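Long-range contacts in 2-hydroxychromene-2-carboxylate isomerase (PDB 2IMF), which catalyses the reversible, glutathione-dependent isomerisation of 2-hydroxychromene-2-carboxylate to trans-O-hydroxybenzylidenepyruvate in bacterial naphthalene breakdown: residues I2-D8 with T31-I37; A104-V109 with V129-W135. All blocks are in the same frame, centred on the assembly; numbering follows the deposited sequence. Where two conformers were deposited one is given.

Interaction 1. Residues I2-D8 with T31-I37; sequences IVDFYFD and TIRYNAI
Strands 2-7 and 31-36 run side by side in parallel, their axes 4.7 Å apart at closest approach, joined by a ladder of backbone bonds that passes in turn through Thr31, Val3, Arg33, Phe5, Asn35, Phe7 and Ile37. Phe5 O takes two donors: Asn35 N at 2.8 Å, and Asn35 ND2 at 3.3 Å, which comes from above the carbonyl plane. That second bond helps to hold the Asn35 amide flat over one face of the Tyr6 ring, planes 13° apart, with Asn35 CG 3.6 Å from Tyr6 CE2. Tyr6 CG sits anti to its own carbonyl carbon (chi1 -66°), which lays the ring alongside the amide, both side chains pointing the same way; an alanine here would probably leave the amide without its stacking partner and Arg163 without the hydroxyl it bonds. On the same face Asp4 OD1 lies over the Arg33 guanidinium, a pairing of charge alone with no N-H aimed at the oxygen and doubtful in detail; Asp4 OD2 has its salt bridge with Arg163. On the other face Tyr34 CD2 meets the edge of the Phe5 ring, 3.6 Å from Phe5 CD2, Ile32 CG2 lies over the centre of the Tyr34 ring, and Ala36 CA makes a CH-pi contact with the face of Phe7. At the strand ends Ile37 approaches Val168, which binds glutathione. In this first beta-alpha-beta unit of the thioredoxin fold, polar groups thus gather on the face of Asp4 and Asn35, apolar and aromatic ones on that of Phe5, Tyr34 and Phe7, and the buried Asn35 amide is gripped between a backbone carbonyl and a ring.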
loop_
_atom_site.group_PDB
_atom_site.type_symbol
_atom_site.label_atom_id
_atom_site.label_comp_id
_atom_site.label_asym_id
_atom_site.label_seq_id
_atom_site.Cartn_x
_atom_site.Cartn_y
_atom_site.Cartn_z
ATOM N N ILE A 2 -8.249 18.988 13.301
ATOM C CA ILE A 2 -7.907 19.278 11.878
ATOM C C ILE A 2 -6.992 18.244 11.245
ATOM O O ILE A 2 -5.924 17.926 11.778
ATOM C CB ILE A 2 -7.204 20.667 11.698
ATOM C CG1 ILE A 2 -8.144 21.820 12.090
ATOM C CG2 ILE A 2 -6.858 20.917 10.287
ATOM C CD1 ILE A 2 -7.450 23.187 12.301
ATOM N N VAL A 3 -7.398 17.787 10.063
ATOM C CA VAL A 3 -6.524 16.901 9.233
ATOM C C VAL A 3 -6.195 17.605 7.925
ATOM O O VAL A 3 -7.107 18.136 7.260
ATOM C CB VAL A 3 -7.246 15.586 8.983
ATOM C CG1 VAL A 3 -6.596 14.764 7.886
ATOM C CG2 VAL A 3 -7.314 14.814 10.306
ATOM N N ASP A 4 -4.942 17.662 7.537
ATOM C CA ASP A 4 -4.565 18.128 6.233
ATOM C C ASP A 4 -4.612 16.956 5.242
ATOM O O ASP A 4 -4.031 15.903 5.511
ATOM C CB ASP A 4 -3.174 18.741 6.309
ATOM C CG ASP A 4 -3.124 19.985 7.238
ATOM O OD1 ASP A 4 -4.186 20.632 7.490
ATOM O OD2 ASP A 4 -2.047 20.295 7.718
ATOM N N PHE A 5 -5.291 17.165 4.134
ATOM C CA PHE A 5 -5.479 16.152 3.088
ATOM C C PHE A 5 -4.931 16.624 1.800
ATOM O O PHE A 5 -5.340 17.676 1.273
ATOM C CB PHE A 5 -6.971 15.904 3.028
ATOM C CG PHE A 5 -7.429 14.956 1.932
ATOM C CD1 PHE A 5 -6.742 13.769 1.599
ATOM C CD2 PHE A 5 -8.672 15.215 1.307
ATOM C CE1 PHE A 5 -7.231 12.891 0.620
ATOM C CE2 PHE A 5 -9.161 14.330 0.307
ATOM C CZ PHE A 5 -8.383 13.183 -0.050
ATOM N N TYR A 6 -4.075 15.787 1.234
ATOM C CA TYR A 6 -3.401 16.104 -0.032
ATOM C C TYR A 6 -3.846 15.095 -1.069
ATOM O O TYR A 6 -3.766 13.889 -0.848
ATOM C CB TYR A 6 -1.889 15.993 0.106
ATOM C CG TYR A 6 -1.336 17.019 1.029
ATOM C CD1 TYR A 6 -1.378 16.872 2.462
ATOM C CD2 TYR A 6 -0.897 18.200 0.512
ATOM C CE1 TYR A 6 -0.872 17.851 3.306
ATOM C CE2 TYR A 6 -0.391 19.264 1.386
ATOM C CZ TYR A 6 -0.409 19.002 2.756
ATOM O OH TYR A 6 0.042 20.039 3.626
ATOM N N PHE A 7 -4.358 15.553 -2.201
ATOM C CA PHE A 7 -4.929 14.674 -3.219
ATOM C C PHE A 7 -4.626 15.273 -4.603
ATOM O O PHE A 7 -4.288 16.467 -4.734
ATOM C CB PHE A 7 -6.453 14.515 -3.045
ATOM C CG PHE A 7 -7.222 15.804 -3.257
ATOM C CD1 PHE A 7 -7.348 16.738 -2.248
ATOM C CD2 PHE A 7 -7.731 16.127 -4.480
ATOM C CE1 PHE A 7 -8.039 17.918 -2.469
ATOM C CE2 PHE A 7 -8.338 17.326 -4.716
ATOM C CZ PHE A 7 -8.506 18.209 -3.664
ATOM N N ASP A 8 -4.782 14.431 -5.632
ATOM C CA ASP A 8 -4.764 14.822 -7.064
ATOM C C ASP A 8 -5.988 14.099 -7.641
ATOM O O ASP A 8 -6.206 12.924 -7.312
ATOM C CB ASP A 8 -3.437 14.345 -7.694
ATOM C CG ASP A 8 -3.268 14.739 -9.170
ATOM O OD1 ASP A 8 -4.300 14.793 -9.905
ATOM O OD2 ASP A 8 -2.122 14.893 -9.605
ATOM N N THR A 31 -12.625 18.335 10.959
ATOM C CA THR A 31 -12.313 19.430 10.030
ATOM C C THR A 31 -11.212 18.994 9.056
ATOM O O THR A 31 -10.125 18.637 9.500
ATOM C CB THR A 31 -11.767 20.622 10.760
ATOM O OG1 THR A 31 -12.789 21.111 11.660
ATOM C CG2 THR A 31 -11.380 21.756 9.813
ATOM N N ILE A 32 -11.466 19.123 7.755
ATOM C CA ILE A 32 -10.450 18.738 6.722
ATOM C C ILE A 32 -9.924 19.981 6.069
ATOM O O ILE A 32 -10.725 20.800 5.551
ATOM C CB ILE A 32 -11.085 17.909 5.599
ATOM C CG1 ILE A 32 -11.697 16.613 6.144
ATOM C CG2 ILE A 32 -10.047 17.561 4.511
ATOM C CD1 ILE A 32 -10.644 15.685 6.726
ATOM N N ARG A 33 -8.605 20.128 6.010
ATOM C CA ARG A 33 -7.977 21.135 5.201
ATOM C C ARG A 33 -7.548 20.475 3.856
ATOM O O ARG A 33 -6.588 19.657 3.825
ATOM C CB ARG A 33 -6.799 21.774 5.927
ATOM C CG ARG A 33 -6.119 22.822 5.120
ATOM C CD ARG A 33 -5.027 23.559 5.951
ATOM N NE ARG A 33 -5.242 23.415 7.390
ATOM C CZ ARG A 33 -4.277 23.269 8.309
ATOM N NH1 ARG A 33 -2.999 23.246 7.973
ATOM N NH2 ARG A 33 -4.594 23.127 9.576
ATOM N N TYR A 34 -8.220 20.830 2.763
ATOM C CA TYR A 34 -7.976 20.197 1.439
ATOM C C TYR A 34 -6.845 20.855 0.680
ATOM O O TYR A 34 -6.713 22.112 0.685
ATOM C CB TYR A 34 -9.210 20.326 0.586
ATOM C CG TYR A 34 -10.370 19.553 1.081
ATOM C CD1 TYR A 34 -11.252 20.153 1.998
ATOM C CD2 TYR A 34 -10.621 18.228 0.690
ATOM C CE1 TYR A 34 -12.365 19.468 2.481
ATOM C CE2 TYR A 34 -11.733 17.552 1.181
ATOM C CZ TYR A 34 -12.584 18.180 2.106
ATOM O OH TYR A 34 -13.677 17.511 2.565
ATOM N N ASN A 35 -6.005 20.048 0.033
ATOM C CA ASN A 35 -4.932 20.540 -0.760
ATOM C C ASN A 35 -4.867 19.752 -2.077
ATOM O O ASN A 35 -4.389 18.625 -2.092
ATOM C CB ASN A 35 -3.594 20.341 -0.006
ATOM C CG ASN A 35 -3.551 21.074 1.362
ATOM O OD1 ASN A 35 -3.288 22.279 1.431
ATOM N ND2 ASN A 35 -3.900 20.362 2.405
ATOM N N ALA A 36 -5.234 20.398 -3.184
ATOM C CA ALA A 36 -5.099 19.763 -4.522
ATOM C C ALA A 36 -3.698 20.003 -5.027
ATOM O O ALA A 36 -3.253 21.168 -5.100
ATOM C CB ALA A 36 -6.120 20.317 -5.521
ATOM N N ILE A 37 -2.971 18.917 -5.345
ATOM C CA ILE A 37 -1.570 19.064 -5.753
ATOM C C ILE A 37 -1.244 18.200 -6.947
ATOM O O ILE A 37 -1.986 17.289 -7.300
ATOM C CB ILE A 37 -0.535 18.675 -4.628
ATOM C CG1 ILE A 37 -0.803 17.218 -4.140
ATOM C CG2 ILE A 37 -0.753 19.592 -3.417
ATOM C CD1 ILE A 37 0.318 16.701 -3.172
#

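Interaction 2. Residues A104-V109 with V129-W135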
loop_
_atom_site.group_PDB
_atom_site.type_symbol
_atom_site.label_atom_id
_atom_site.label_comp_id
_atom_site.label_asym_id
_atom_site.label_seq_id
_atom_site.Cartn_x
_atom_site.Cartn_y
_atom_site.Cartn_z
ATOM N N ALA A 104 -17.446 20.531 -0.957
ATOM C CA ALA A 104 -18.442 20.242 -1.967
ATOM C C ALA A 104 -17.786 20.109 -3.354
ATOM O O ALA A 104 -18.126 19.196 -4.088
ATOM C CB ALA A 104 -19.522 21.312 -2.005
ATOM N N TYR A 105 -16.877 21.025 -3.654
ATOM C CA TYR A 105 -16.139 20.931 -4.950
ATOM C C TYR A 105 -15.399 19.591 -5.022
ATOM O O TYR A 105 -15.526 18.843 -5.993
ATOM C CB TYR A 105 -15.170 22.054 -5.129
ATOM C CG TYR A 105 -14.377 22.038 -6.422
ATOM C CD1 TYR A 105 -14.929 22.502 -7.594
ATOM C CD2 TYR A 105 -13.163 21.428 -6.436
ATOM C CE1 TYR A 105 -14.176 22.499 -8.766
ATOM C CE2 TYR A 105 -12.400 21.397 -7.561
ATOM C CZ TYR A 105 -12.938 21.928 -8.763
ATOM O OH TYR A 105 -12.196 21.941 -9.907
ATOM N N VAL A 106 -14.628 19.257 -4.001
ATOM C CA VAL A 106 -13.830 18.039 -4.044
ATOM C C VAL A 106 -14.777 16.853 -4.193
ATOM O O VAL A 106 -14.485 15.927 -4.984
ATOM C CB VAL A 106 -12.941 17.986 -2.803
ATOM C CG1 VAL A 106 -12.267 16.623 -2.721
ATOM C CG2 VAL A 106 -11.916 19.108 -2.864
ATOM N N ASN A 107 -15.902 16.801 -3.446
ATOM C CA ASN A 107 -16.811 15.704 -3.577
ATOM C C ASN A 107 -17.444 15.587 -4.955
ATOM O O ASN A 107 -17.520 14.513 -5.525
ATOM C CB ASN A 107 -17.923 15.837 -2.479
ATOM C CG ASN A 107 -17.411 15.598 -1.057
ATOM O OD1 ASN A 107 -16.356 14.995 -0.842
ATOM N ND2 ASN A 107 -18.156 16.111 -0.071
ATOM N N VAL A 108 -17.908 16.704 -5.478
ATOM C CA VAL A 108 -18.586 16.633 -6.769
ATOM C C VAL A 108 -17.601 16.212 -7.876
ATOM O O VAL A 108 -17.940 15.370 -8.720
ATOM C CB VAL A 108 -19.149 18.056 -7.100
ATOM C CG1 VAL A 108 -19.495 18.204 -8.562
ATOM C CG2 VAL A 108 -20.384 18.380 -6.184
ATOM N N VAL A 109 -16.368 16.730 -7.844
ATOM C CA VAL A 109 -15.414 16.407 -8.904
ATOM C C VAL A 109 -14.984 14.941 -8.763
ATOM O O VAL A 109 -14.927 14.188 -9.748
ATOM C CB VAL A 109 -14.210 17.334 -8.922
ATOM C CG1 VAL A 109 -13.153 16.904 -9.937
ATOM C CG2 VAL A 109 -14.648 18.761 -9.226
ATOM N N VAL A 129 -19.853 21.216 -13.291
ATOM C CA VAL A 129 -19.535 21.396 -11.833
ATOM C C VAL A 129 -20.063 22.745 -11.331
ATOM O O VAL A 129 -20.698 22.778 -10.212
ATOM C CB VAL A 129 -18.026 21.204 -11.591
ATOM C CG1 VAL A 129 -17.591 21.693 -10.194
ATOM C CG2 VAL A 129 -17.686 19.770 -11.818
ATOM N N SER A 130 -19.900 23.791 -12.144
ATOM C CA SER A 130 -20.458 25.110 -11.765
ATOM C C SER A 130 -21.935 25.030 -11.504
ATOM O O SER A 130 -22.448 25.610 -10.510
ATOM C CB SER A 130 -20.176 26.138 -12.858
ATOM O OG SER A 130 -18.785 26.397 -12.962
ATOM N N GLU A 131 -22.687 24.348 -12.349
ATOM C CA GLU A 131 -24.126 24.261 -12.233
ATOM C C GLU A 131 -24.439 23.604 -10.912
ATOM O O GLU A 131 -25.314 24.079 -10.191
ATOM C CB GLU A 131 -24.676 23.368 -13.363
ATOM C CG GLU A 131 -25.954 22.538 -12.966
ATOM C CD GLU A 131 -27.267 23.132 -13.385
ATOM O OE1 GLU A 131 -27.425 23.473 -14.589
ATOM O OE2 GLU A 131 -28.170 23.199 -12.519
ATOM N N LYS A 132 -23.741 22.535 -10.569
ATOM C CA LYS A 132 -23.960 21.837 -9.306
ATOM C C LYS A 132 -23.696 22.680 -8.067
ATOM O O LYS A 132 -24.419 22.544 -7.043
ATOM C CB LYS A 132 -23.066 20.567 -9.290
ATOM C CG LYS A 132 -23.148 19.733 -8.085
ATOM C CD LYS A 132 -24.527 19.080 -7.911
ATOM C CE LYS A 132 -24.584 18.383 -6.548
ATOM N NZ LYS A 132 -24.569 19.424 -5.449
ATOM N N LEU A 133 -22.654 23.486 -8.124
ATOM C CA LEU A 133 -22.211 24.248 -6.973
ATOM C C LEU A 133 -22.855 25.618 -6.881
ATOM O O LEU A 133 -22.604 26.339 -5.908
ATOM C CB LEU A 133 -20.686 24.422 -7.002
ATOM C CG LEU A 133 -19.949 23.085 -6.875
ATOM C CD1 LEU A 133 -18.541 23.379 -6.870
ATOM C CD2 LEU A 133 -20.376 22.382 -5.498
ATOM N N GLY A 134 -23.592 26.039 -7.897
ATOM C CA GLY A 134 -24.122 27.403 -7.878
ATOM C C GLY A 134 -23.115 28.469 -8.204
ATOM O O GLY A 134 -23.277 29.626 -7.734
ATOM N N TRP A 135 -22.096 28.157 -9.021
ATOM C CA TRP A 135 -21.087 29.068 -9.419
ATOM C C TRP A 135 -21.363 29.659 -10.772
ATOM O O TRP A 135 -22.215 29.160 -11.511
ATOM C CB TRP A 135 -19.753 28.337 -9.506
ATOM C CG TRP A 135 -19.179 27.928 -8.196
ATOM C CD1 TRP A 135 -19.597 28.287 -6.922
ATOM C CD2 TRP A 135 -17.990 27.142 -8.016
ATOM N NE1 TRP A 135 -18.744 27.718 -5.994
ATOM C CE2 TRP A 135 -17.741 27.040 -6.647
ATOM C CE3 TRP A 135 -17.106 26.528 -8.900
ATOM C CZ2 TRP A 135 -16.651 26.303 -6.105
ATOM C CZ3 TRP A 135 -16.025 25.794 -8.375
ATOM C CH2 TRP A 135 -15.793 25.721 -6.996
#
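The rings of Tyr105 and Trp135 lie nearly parallel, 17° apart, but offset so that little ring area faces ring area, with centroids 5.5 Å apart; Trp135 CH2 comes within 3.4 Å of Tyr105 CD1. One face of Tyr105 carries Val109 CG2 from its own helix, and Leu133 CD1 reaches its edge in the plane of the ring. The same Leu133 methyl rests on a face of Trp135, so this one branch fills the corner between the two rings. Tyr105 CG stands anti to the backbone N (chi1 -180°), which swings the ring out beside the helix, where Val129 CG1 approaches Tyr105 CE1 at 3.8 Å.

Away from the rings the contact is purely aliphatic. Val108 runs antiparallel alongside Val129 and Leu133, its CG1 4.0 Å from Val129 CG2, and its CG2 lies 3.6 Å from Lys132 CG, so the lysine contributes its methylene there. Leu133 CD2 also meets Ala104 CB at 3.8 Å. A Schellman motif at Gly134 ends helix 125-133 and turns the chain so that Trp135 comes back toward Tyr105.

Helices 99-115 and 125-133 cross at 131° here, their short axes 10.5 Å apart. Around them, Phe140 of helix 137-145 touches both Tyr105 and Trp135, while Met89 of helix 87-92 packs on Val109 and Val129 and accepts a bond from the Tyr105 hydroxyl through its carbonyl. Helix 99-115 lies directly on the sheet, with helix 125-133 outside it, one layer further out.

How the interactions relate
From the N terminus, strand 2-7 leads into helix 12-28 and returns as strand 31-36, where interaction 1 closes the beta-alpha-beta loop. Helices 39-46, 57-74 and 87-92 follow before helix 99-115 opens interaction 2, which closes when helix 125-133 comes back against it. The two loops therefore run in series, neither nested nor crossed, with centres about 17 Å apart. They meet through helix 99-115: Val106 CG2 lies 3.6 Å from Phe7 CZ and also packs on Tyr34, while Ala104, Tyr105, Val108 and Val109 make contact with helix 125-133 and the residues after it. Helix 99-115 thus ties the aromatic face of the thioredoxin-fold sheet to the helical part of the molecule.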